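Local coordinates for protein beta-lactamase (Sebaldella termitidis, PDB 6N1N) that probably hydrolyses beta-lactams to substituted beta-amino acids, as expected of a class D serine beta-lactamase linked to antibiotic resistance, at residues I60-E65 with L90-A95; K117-E122 with F162-K167; D152-L157 with D174-E179. One frame throughout, in Å; residues are numbered along the deposited sequence.

In the fold
All three contacts belong to the penicillin-binding/transpeptidase-type domain of the enzyme. Contact 1 closes first along the chain. Contacts 2 and 3 follow, and their segments alternate. The centres lie about 14 Å apart for contacts 1 and 2 and for contacts 2 and 3, and about 15 Å apart for contacts 1 and 3. Contacts 2 and 3 share helix 166-175. Glu63 OE1 hydrogen-bonds to Ser165 N, and Glu64 OE2 to Tyr119 OH. Arg93 of contact 1 bridges to Asp174 of contact 3, and Phe162 packs on Phe153. The contacts thus tie the helices to one another, and contact 3 carries the packing up to the edge of the central sheet.

Contact 1: I60-E65 with L90-A95; sequences IFLEEE and LNLREA
Leu92 reaches from the start of helix 92-98 to Phe61 and Leu62 on the last turn of helix 56-63. Its CB leads toward the other helix, and CG stands anti to the backbone N (chi1 -179°), which carries both methyls across. CG also packs on Ile175. From there the two branches part. CD1 goes to the Phe61 ring, where CD2 of Phe61 is 4.3 Å from CD1 of Leu92, in an oblique approach. CD2 of Leu92 meets the fork of Leu62: CD1 of Leu62 lies 3.7 Å from it and CG of Leu62 3.8 Å. The two buried leucines cross at a slant, and no hydrogen bond joins the segments.

The backbones stay separated, with the CA atoms of Phe61 and Leu92 8.8 Å apart, so the side chains alone span the gap. Asn91 fixes the start of the Leu92 helix. Its OD1 accepts from Glu94 N at 2.9 Å, a nearly straight bond (168°), and OE1 of Glu94 accepts from Asn91 N at 2.9 Å. Phe61 also meets the ring of Tyr104. Just ahead of helix 56-63 lies the Ser-x-x-Lys motif of serine beta-lactamases: Ser51, the predicted acyl-ester nucleophile, and Lys54, seen here carboxylated. The end of helix 56-63, closed by a Schellman motif at Glu65, packs on the start of helix 92-98, where Asn91 and Glu94 form a capping box.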
loop_
_atom_site.group_PDB
_atom_site.type_symbol
_atom_site.label_atom_id
_atom_site.label_comp_id
_atom_site.label_asym_id
_atom_site.label_seq_id
_atom_site.Cartn_x
_atom_site.Cartn_y
_atom_site.Cartn_z
ATOM N N ILE A 60 6.707 4.597 10.649
ATOM C CA ILE A 60 7.735 4.149 11.575
ATOM C C ILE A 60 8.937 5.085 11.519
ATOM O O ILE A 60 9.487 5.459 12.555
ATOM C CB ILE A 60 8.130 2.690 11.278
ATOM C CG1 ILE A 60 6.963 1.738 11.593
ATOM C CG2 ILE A 60 9.349 2.272 12.089
ATOM C CD1 ILE A 60 7.148 0.313 11.092
ATOM N N PHE A 61 9.372 5.470 10.310
ATOM C CA PHE A 61 10.518 6.371 10.180
ATOM C C PHE A 61 10.301 7.675 10.958
ATOM O O PHE A 61 11.213 8.156 11.646
ATOM C CB PHE A 61 10.783 6.694 8.704
ATOM C CG PHE A 61 11.588 5.650 7.954
ATOM C CD1 PHE A 61 11.697 4.346 8.401
ATOM C CD2 PHE A 61 12.214 5.991 6.773
ATOM C CE1 PHE A 61 12.417 3.415 7.695
ATOM C CE2 PHE A 61 12.949 5.068 6.067
ATOM C CZ PHE A 61 13.056 3.783 6.531
ATOM N N LEU A 62 9.111 8.270 10.862
ATOM C CA LEU A 62 8.865 9.514 11.573
ATOM C C LEU A 62 8.761 9.288 13.070
ATOM O O LEU A 62 9.350 10.035 13.854
ATOM C CB LEU A 62 7.602 10.185 11.034
ATOM C CG LEU A 62 7.800 10.673 9.608
ATOM C CD1 LEU A 62 6.463 10.869 8.951
ATOM C CD2 LEU A 62 8.601 11.986 9.571
ATOM N N GLU A 63 8.004 8.273 13.491
ATOM C CA GLU A 63 7.826 8.064 14.929
ATOM C C GLU A 63 9.150 7.744 15.617
ATOM O O GLU A 63 9.394 8.184 16.759
ATOM C CB GLU A 63 6.803 6.958 15.180
ATOM C CG GLU A 63 6.285 6.898 16.635
ATOM C CD GLU A 63 5.452 8.103 17.028
ATOM O OE1 GLU A 63 5.011 8.840 16.127
ATOM O OE2 GLU A 63 5.212 8.291 18.247
ATOM N N GLU A 64 10.011 6.982 14.949
ATOM C CA GLU A 64 11.316 6.600 15.470
ATOM C C GLU A 64 12.407 7.633 15.199
ATOM O O GLU A 64 13.567 7.391 15.552
ATOM C CB GLU A 64 11.745 5.249 14.881
ATOM C CG GLU A 64 10.926 4.082 15.387
ATOM C CD GLU A 64 11.006 3.972 16.890
ATOM O OE1 GLU A 64 12.130 3.899 17.408
ATOM O OE2 GLU A 64 9.959 3.994 17.557
ATOM N N GLU A 65 12.069 8.753 14.573
ATOM C CA GLU A 65 12.990 9.865 14.340
ATOM C C GLU A 65 14.125 9.508 13.383
ATOM O O GLU A 65 15.185 10.139 13.403
ATOM C CB GLU A 65 13.541 10.390 15.670
ATOM C CG GLU A 65 12.419 10.895 16.547
ATOM C CD GLU A 65 12.881 11.337 17.915
ATOM O OE1 GLU A 65 13.861 12.094 17.987
ATOM O OE2 GLU A 65 12.273 10.901 18.913
ATOM N N LEU A 90 17.362 12.277 -1.323
ATOM C CA LEU A 90 15.911 12.233 -1.285
ATOM C C LEU A 90 15.410 12.418 0.134
ATOM O O LEU A 90 15.999 11.902 1.084
ATOM C CB LEU A 90 15.364 10.891 -1.821
ATOM C CG LEU A 90 15.658 10.493 -3.257
ATOM C CD1 LEU A 90 15.227 9.057 -3.545
ATOM C CD2 LEU A 90 14.953 11.428 -4.238
ATOM N N ASN A 91 14.306 13.138 0.266
ATOM C CA ASN A 91 13.569 13.194 1.512
ATOM C C ASN A 91 12.421 12.182 1.486
ATOM O O ASN A 91 12.163 11.509 0.485
ATOM C CB ASN A 91 13.082 14.621 1.786
ATOM C CG ASN A 91 12.105 15.135 0.742
ATOM O OD1 ASN A 91 11.231 14.409 0.268
ATOM N ND2 ASN A 91 12.253 16.415 0.383
ATOM N N LEU A 92 11.728 12.066 2.623
ATOM C CA LEU A 92 10.681 11.047 2.759
ATOM C C LEU A 92 9.560 11.243 1.744
ATOM O O LEU A 92 9.037 10.262 1.192
ATOM C CB LEU A 92 10.119 11.073 4.177
ATOM C CG LEU A 92 9.040 10.070 4.526
ATOM C CD1 LEU A 92 9.596 8.652 4.630
ATOM C CD2 LEU A 92 8.370 10.458 5.824
ATOM N N ARG A 93 9.148 12.490 1.506
ATOM C CA ARG A 93 8.091 12.735 0.530
ATOM C C ARG A 93 8.489 12.222 -0.849
ATOM O O ARG A 93 7.702 11.559 -1.531
ATOM C CB ARG A 93 7.750 14.222 0.461
ATOM C CG ARG A 93 6.583 14.495 -0.484
ATOM C CD ARG A 93 6.299 15.977 -0.635
ATOM N NE ARG A 93 5.944 16.614 0.627
ATOM C CZ ARG A 93 4.712 16.646 1.125
ATOM N NH1 ARG A 93 3.716 16.043 0.489
ATOM N NH2 ARG A 93 4.486 17.255 2.274
ATOM N N GLU A 94 9.711 12.539 -1.274
ATOM C CA GLU A 94 10.208 12.114 -2.573
ATOM C C GLU A 94 10.412 10.604 -2.631
ATOM O O GLU A 94 10.097 9.957 -3.636
ATOM C CB GLU A 94 11.528 12.823 -2.871
ATOM C CG GLU A 94 11.473 14.353 -2.973
ATOM C CD GLU A 94 12.852 14.967 -3.001
ATOM O OE1 GLU A 94 13.680 14.606 -2.138
ATOM O OE2 GLU A 94 13.111 15.807 -3.893
ATOM N N ALA A 95 11.015 10.035 -1.592
ATOM C CA ALA A 95 11.243 8.590 -1.577
ATOM C C ALA A 95 9.925 7.823 -1.690
ATOM O O ALA A 95 9.850 6.806 -2.395
ATOM C CB ALA A 95 12.002 8.211 -0.311
#

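Contact 2: K117-E122 with F162-K167; sequences KEYLKE and FMLSEK
The Tyr119 ring meets Leu164 at its edge: CE1 of Tyr119 is 3.9 Å from CD2 of Leu164, which lies near the ring plane. The Phe162 ring is approached obliquely by the backbone carbonyl of Glu122, whose O is 3.4 Å from CE1 of Phe162. Phe123 packs against the same ring, and its far end packs on Phe153 and Asn156 of helix 147-159. The third flat group is the Glu122 carboxylate, turned 61° from the Phe162 ring.

OE2 of Glu122 accepts from Met163 N at 2.8 Å, on the anti side and 27° out of the carboxylate plane. A bend at chi2 (76°) turns the acid group back to this amide. The same OE2 lies 3.3 Å from CA of Phe162. Phe162 to Leu164 make an inverse gamma turn about Met163, a selenomethionine, with Leu164 N donating to Phe162 O at 2.9 Å.

Tyr119 OH hydrogen-bonds to Glu64 OE2. The turn leads into helix 166-175, with Ser165 at its N-cap and Ser165 N bonded to Glu63 OE1. Helix 113-122 thus packs against the segment that enters helix 166-175, with helix 56-63 beside both.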
loop_
_atom_site.group_PDB
_atom_site.type_symbol
_atom_site.label_atom_id
_atom_site.label_comp_id
_atom_site.label_asym_id
_atom_site.label_seq_id
_atom_site.Cartn_x
_atom_site.Cartn_y
_atom_site.Cartn_z
ATOM N N LYS A 117 9.271 -5.396 14.910
ATOM C CA LYS A 117 8.264 -6.365 15.343
ATOM C C LYS A 117 7.215 -5.721 16.238
ATOM O O LYS A 117 6.030 -6.064 16.156
ATOM C CB LYS A 117 8.919 -7.548 16.054
ATOM C CG LYS A 117 9.610 -8.507 15.084
ATOM C CD LYS A 117 10.362 -9.602 15.821
ATOM C CE LYS A 117 11.054 -10.534 14.840
ATOM N NZ LYS A 117 11.958 -11.497 15.523
ATOM N N GLU A 118 7.628 -4.767 17.081
ATOM C CA GLU A 118 6.672 -4.037 17.912
ATOM C C GLU A 118 5.656 -3.288 17.068
ATOM O O GLU A 118 4.451 -3.323 17.346
ATOM C CB GLU A 118 7.391 -3.051 18.821
ATOM C CG GLU A 118 8.174 -3.670 19.943
ATOM C CD GLU A 118 8.950 -2.604 20.704
ATOM O OE1 GLU A 118 8.607 -1.403 20.559
ATOM O OE2 GLU A 118 9.898 -2.960 21.422
ATOM N N TYR A 119 6.126 -2.594 16.019
ATOM C CA TYR A 119 5.220 -1.890 15.126
ATOM C C TYR A 119 4.336 -2.841 14.332
ATOM O O TYR A 119 3.154 -2.564 14.123
ATOM C CB TYR A 119 6.014 -0.977 14.186
ATOM C CG TYR A 119 6.427 0.321 14.844
ATOM C CD1 TYR A 119 5.496 1.326 15.079
ATOM C CD2 TYR A 119 7.736 0.533 15.253
ATOM C CE1 TYR A 119 5.869 2.518 15.682
ATOM C CE2 TYR A 119 8.120 1.722 15.854
ATOM C CZ TYR A 119 7.181 2.705 16.071
ATOM O OH TYR A 119 7.570 3.879 16.678
ATOM N N LEU A 120 4.885 -3.971 13.868
ATOM C CA LEU A 120 4.061 -4.927 13.136
ATOM C C LEU A 120 2.949 -5.481 14.029
ATOM O O LEU A 120 1.843 -5.739 13.537
ATOM C CB LEU A 120 4.941 -6.041 12.565
ATOM C CG LEU A 120 6.006 -5.581 11.563
ATOM C CD1 LEU A 120 6.820 -6.767 11.079
ATOM C CD2 LEU A 120 5.455 -4.832 10.346
ATOM N N LYS A 121 3.208 -5.606 15.332
ATOM C CA LYS A 121 2.168 -6.029 16.273
ATOM C C LYS A 121 1.120 -4.932 16.457
ATOM O O LYS A 121 -0.090 -5.191 16.371
ATOM C CB LYS A 121 2.812 -6.409 17.603
ATOM C CG LYS A 121 1.828 -6.857 18.679
ATOM C CD LYS A 121 2.574 -7.351 19.925
ATOM C CE LYS A 121 1.693 -7.362 21.176
ATOM N NZ LYS A 121 0.984 -8.658 21.382
ATOM N N GLU A 122 1.573 -3.704 16.720
ATOM C CA GLU A 122 0.670 -2.564 16.856
ATOM C C GLU A 122 -0.209 -2.411 15.628
ATOM O O GLU A 122 -1.412 -2.125 15.738
ATOM C CB GLU A 122 1.521 -1.314 17.104
ATOM C CG GLU A 122 0.799 0.028 17.154
ATOM C CD GLU A 122 0.050 0.258 18.441
ATOM O OE1 GLU A 122 0.140 -0.598 19.344
ATOM O OE2 GLU A 122 -0.639 1.295 18.556
ATOM N N PHE A 162 -3.493 3.924 16.185
ATOM C CA PHE A 162 -2.184 3.484 16.631
ATOM C C PHE A 162 -1.565 4.539 17.540
ATOM O O PHE A 162 -1.852 5.729 17.421
ATOM C CB PHE A 162 -1.261 3.250 15.437
ATOM C CG PHE A 162 -1.814 2.317 14.388
ATOM C CD1 PHE A 162 -2.357 1.104 14.733
ATOM C CD2 PHE A 162 -1.769 2.665 13.041
ATOM C CE1 PHE A 162 -2.859 0.248 13.747
ATOM C CE2 PHE A 162 -2.252 1.791 12.045
ATOM C CZ PHE A 162 -2.788 0.594 12.411
HETATM N N MSE A 163 -0.700 4.096 18.446
HETATM C CA MSE A 163 -0.015 5.023 19.336
HETATM C C MSE A 163 1.162 5.679 18.610
HETATM O O MSE A 163 2.317 5.264 18.734
HETATM C CB MSE A 163 0.439 4.299 20.606
HETATM C CG MSE A 163 -0.725 3.718 21.418
HETATM SE SE MSE A 163 -2.041 5.059 21.985
HETATM C CE MSE A 163 -0.817 6.254 22.924
ATOM N N LEU A 164 0.837 6.705 17.828
ATOM C CA LEU A 164 1.809 7.498 17.101
ATOM C C LEU A 164 1.500 8.956 17.394
ATOM O O LEU A 164 0.380 9.298 17.755
ATOM C CB LEU A 164 1.739 7.263 15.585
ATOM C CG LEU A 164 1.738 5.807 15.145
ATOM C CD1 LEU A 164 1.335 5.670 13.676
ATOM C CD2 LEU A 164 3.099 5.179 15.391
ATOM N N SER A 165 2.479 9.823 17.157
ATOM C CA SER A 165 2.282 11.236 17.427
ATOM C C SER A 165 1.423 11.922 16.360
ATOM O O SER A 165 1.285 11.462 15.223
ATOM C CB SER A 165 3.629 11.952 17.508
ATOM O OG SER A 165 4.194 12.061 16.211
ATOM N N GLU A 166 0.841 13.059 16.743
ATOM C CA GLU A 166 0.015 13.821 15.810
ATOM C C GLU A 166 0.795 14.215 14.561
ATOM O O GLU A 166 0.256 14.192 13.448
ATOM C CB GLU A 166 -0.540 15.067 16.501
ATOM C CG GLU A 166 -1.546 14.785 17.596
ATOM C CD GLU A 166 -1.934 16.043 18.363
ATOM O OE1 GLU A 166 -2.518 15.913 19.461
ATOM O OE2 GLU A 166 -1.651 17.158 17.871
ATOM N N LYS A 167 2.061 14.582 14.732
ATOM C CA LYS A 167 2.896 14.994 13.602
ATOM C C LYS A 167 3.145 13.839 12.649
ATOM O O LYS A 167 3.122 14.013 11.430
ATOM C CB LYS A 167 4.212 15.561 14.139
ATOM C CG LYS A 167 5.333 15.792 13.112
ATOM C CD LYS A 167 6.644 16.199 13.816
ATOM C CE LYS A 167 7.817 16.417 12.853
ATOM N NZ LYS A 167 7.709 17.680 12.056
#

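Contact 3: D152-L157 with D174-E179; sequences DFLINL and DIMINE
Met176, a selenomethionine, lies where the chain passes from helix 166-175 to edge strand 177-180 of the central sheet, and its side chain packs on Leu154 and Leu157 of helix 147-159. The two backbones are far apart here: the nearest CA atoms, those of Leu154 and Met176, are 11.5 Å from each other. The long side chains make up the difference.

The Met176 chain runs straight through chi2 and then bends at chi3 (73°). This splits its contacts. SE faces Leu157, whose CD1 lies 4.1 Å away, while CE turns aside to Leu154, whose CD2 is 4.2 Å from it. In Leu157 a chi1 of -170° swings CG away from the backbone N, and the Leu157 and Met176 side chains lie alongside each other, pointing opposite ways. The approach is plain van der Waals packing of buried apolar groups. No hydrogen bond crosses between the segments.

Within the second segment, Ile177 N bonds to Asp174 O at 3.1 Å. Further on, Asn178 and Glu179 pair with the single residue Leu186 of strand 184-195, a classic beta bulge. Met176 also touches Tyr96 of helix 92-98 and Arg187 of strand 184-195, and Leu157 touches Leu59 of helix 56-63. The contact therefore lies where helices 147-159, 166-175, 92-98 and 56-63 come together beside the edge of the sheet.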
loop_
_atom_site.group_PDB
_atom_site.type_symbol
_atom_site.label_atom_id
_atom_site.label_comp_id
_atom_site.label_asym_id
_atom_site.label_seq_id
_atom_site.Cartn_x
_atom_site.Cartn_y
_atom_site.Cartn_z
ATOM N N ASP A 152 -7.674 -3.220 6.981
ATOM C CA ASP A 152 -7.879 -3.000 8.409
ATOM C C ASP A 152 -6.788 -2.093 8.967
ATOM O O ASP A 152 -7.070 -1.210 9.784
ATOM C CB ASP A 152 -7.967 -4.338 9.141
ATOM C CG ASP A 152 -9.416 -4.916 9.101
ATOM O OD1 ASP A 152 -10.395 -4.136 9.259
ATOM O OD2 ASP A 152 -9.591 -6.123 8.877
ATOM N N PHE A 153 -5.558 -2.250 8.466
ATOM C CA PHE A 153 -4.455 -1.374 8.860
ATOM C C PHE A 153 -4.712 0.065 8.410
ATOM O O PHE A 153 -4.494 1.015 9.179
ATOM C CB PHE A 153 -3.148 -1.922 8.273
ATOM C CG PHE A 153 -2.055 -0.888 8.146
ATOM C CD1 PHE A 153 -1.335 -0.472 9.244
ATOM C CD2 PHE A 153 -1.790 -0.309 6.926
ATOM C CE1 PHE A 153 -0.356 0.506 9.110
ATOM C CE2 PHE A 153 -0.825 0.652 6.789
ATOM C CZ PHE A 153 -0.106 1.064 7.862
ATOM N N LEU A 154 -5.218 0.236 7.195
ATOM C CA LEU A 154 -5.475 1.569 6.672
ATOM C C LEU A 154 -6.625 2.253 7.414
ATOM O O LEU A 154 -6.569 3.459 7.614
ATOM C CB LEU A 154 -5.768 1.509 5.183
ATOM C CG LEU A 154 -4.579 1.133 4.302
ATOM C CD1 LEU A 154 -5.029 0.669 2.944
ATOM C CD2 LEU A 154 -3.622 2.307 4.167
ATOM N N ILE A 155 -7.655 1.498 7.832
ATOM C CA ILE A 155 -8.736 2.080 8.633
ATOM C C ILE A 155 -8.193 2.595 9.960
ATOM O O ILE A 155 -8.549 3.691 10.428
ATOM C CB ILE A 155 -9.860 1.049 8.857
ATOM C CG1 ILE A 155 -10.555 0.678 7.550
ATOM C CG2 ILE A 155 -10.898 1.583 9.834
ATOM C CD1 ILE A 155 -11.417 -0.554 7.645
ATOM N N ASN A 156 -7.384 1.777 10.629
ATOM C CA ASN A 156 -6.764 2.197 11.875
ATOM C C ASN A 156 -5.865 3.418 11.682
ATOM O O ASN A 156 -5.765 4.258 12.571
ATOM C CB ASN A 156 -5.982 1.032 12.486
ATOM C CG ASN A 156 -6.884 0.065 13.219
ATOM O OD1 ASN A 156 -7.798 0.479 13.923
ATOM N ND2 ASN A 156 -6.646 -1.223 13.044
ATOM N N LEU A 157 -5.151 3.500 10.556
ATOM C CA LEU A 157 -4.381 4.704 10.254
ATOM C C LEU A 157 -5.296 5.917 10.116
ATOM O O LEU A 157 -5.078 6.970 10.753
ATOM C CB LEU A 157 -3.544 4.463 8.971
ATOM C CG LEU A 157 -2.464 5.446 8.530
ATOM C CD1 LEU A 157 -1.668 4.938 7.291
ATOM C CD2 LEU A 157 -3.009 6.812 8.228
ATOM N N ASP A 174 -0.502 13.388 4.499
ATOM C CA ASP A 174 -0.283 14.350 3.426
ATOM C C ASP A 174 0.562 13.740 2.308
ATOM O O ASP A 174 0.207 13.840 1.125
ATOM C CB ASP A 174 0.366 15.614 3.983
ATOM C CG ASP A 174 0.510 16.699 2.938
ATOM O OD1 ASP A 174 -0.522 17.211 2.456
ATOM O OD2 ASP A 174 1.657 17.048 2.624
ATOM N N ILE A 175 1.675 13.084 2.647
ATOM C CA ILE A 175 2.518 12.577 1.567
ATOM C C ILE A 175 1.821 11.462 0.801
ATOM O O ILE A 175 2.166 11.203 -0.363
ATOM C CB ILE A 175 3.907 12.121 2.060
ATOM C CG1 ILE A 175 3.888 10.797 2.815
ATOM C CG2 ILE A 175 4.554 13.233 2.866
ATOM C CD1 ILE A 175 5.307 10.340 3.285
HETATM N N MSE A 176 0.833 10.796 1.408
HETATM C CA MSE A 176 0.102 9.733 0.733
HETATM C C MSE A 176 -0.823 10.215 -0.402
HETATM O O MSE A 176 -1.274 9.407 -1.223
HETATM C CB MSE A 176 -0.737 8.942 1.739
HETATM C CG MSE A 176 0.065 8.034 2.610
HETATM SE SE MSE A 176 -1.137 7.191 3.953
HETATM C CE MSE A 176 -2.069 5.962 2.755
ATOM N N ILE A 177 -1.118 11.507 -0.426
ATOM C CA ILE A 177 -2.028 12.033 -1.445
ATOM C C ILE A 177 -1.325 11.984 -2.792
ATOM O O ILE A 177 -0.361 12.715 -3.023
ATOM C CB ILE A 177 -2.479 13.460 -1.150
ATOM C CG1 ILE A 177 -3.194 13.478 0.185
ATOM C CG2 ILE A 177 -3.355 13.974 -2.317
ATOM C CD1 ILE A 177 -3.482 14.912 0.681
ATOM N N ASN A 178 -1.853 11.214 -3.712
ATOM C CA ASN A 178 -1.249 11.282 -5.019
ATOM C C ASN A 178 -2.193 11.730 -6.119
ATOM O O ASN A 178 -1.748 11.855 -7.249
ATOM C CB ASN A 178 -0.604 9.953 -5.398
ATOM C CG ASN A 178 -1.423 8.781 -5.007
ATOM O OD1 ASN A 178 -2.549 8.647 -5.427
ATOM N ND2 ASN A 178 -0.833 7.886 -4.228
ATOM N N GLU A 179 -3.460 11.979 -5.828
ATOM C CA GLU A 179 -4.320 12.644 -6.798
ATOM C C GLU A 179 -5.389 13.358 -5.999
ATOM O O GLU A 179 -5.979 12.755 -5.099
ATOM C CB GLU A 179 -4.960 11.648 -7.761
ATOM C CG GLU A 179 -5.653 12.262 -8.931
ATOM C CD GLU A 179 -5.830 11.224 -10.010
ATOM O OE1 GLU A 179 -4.800 10.691 -10.487
ATOM O OE2 GLU A 179 -6.983 10.906 -10.342
#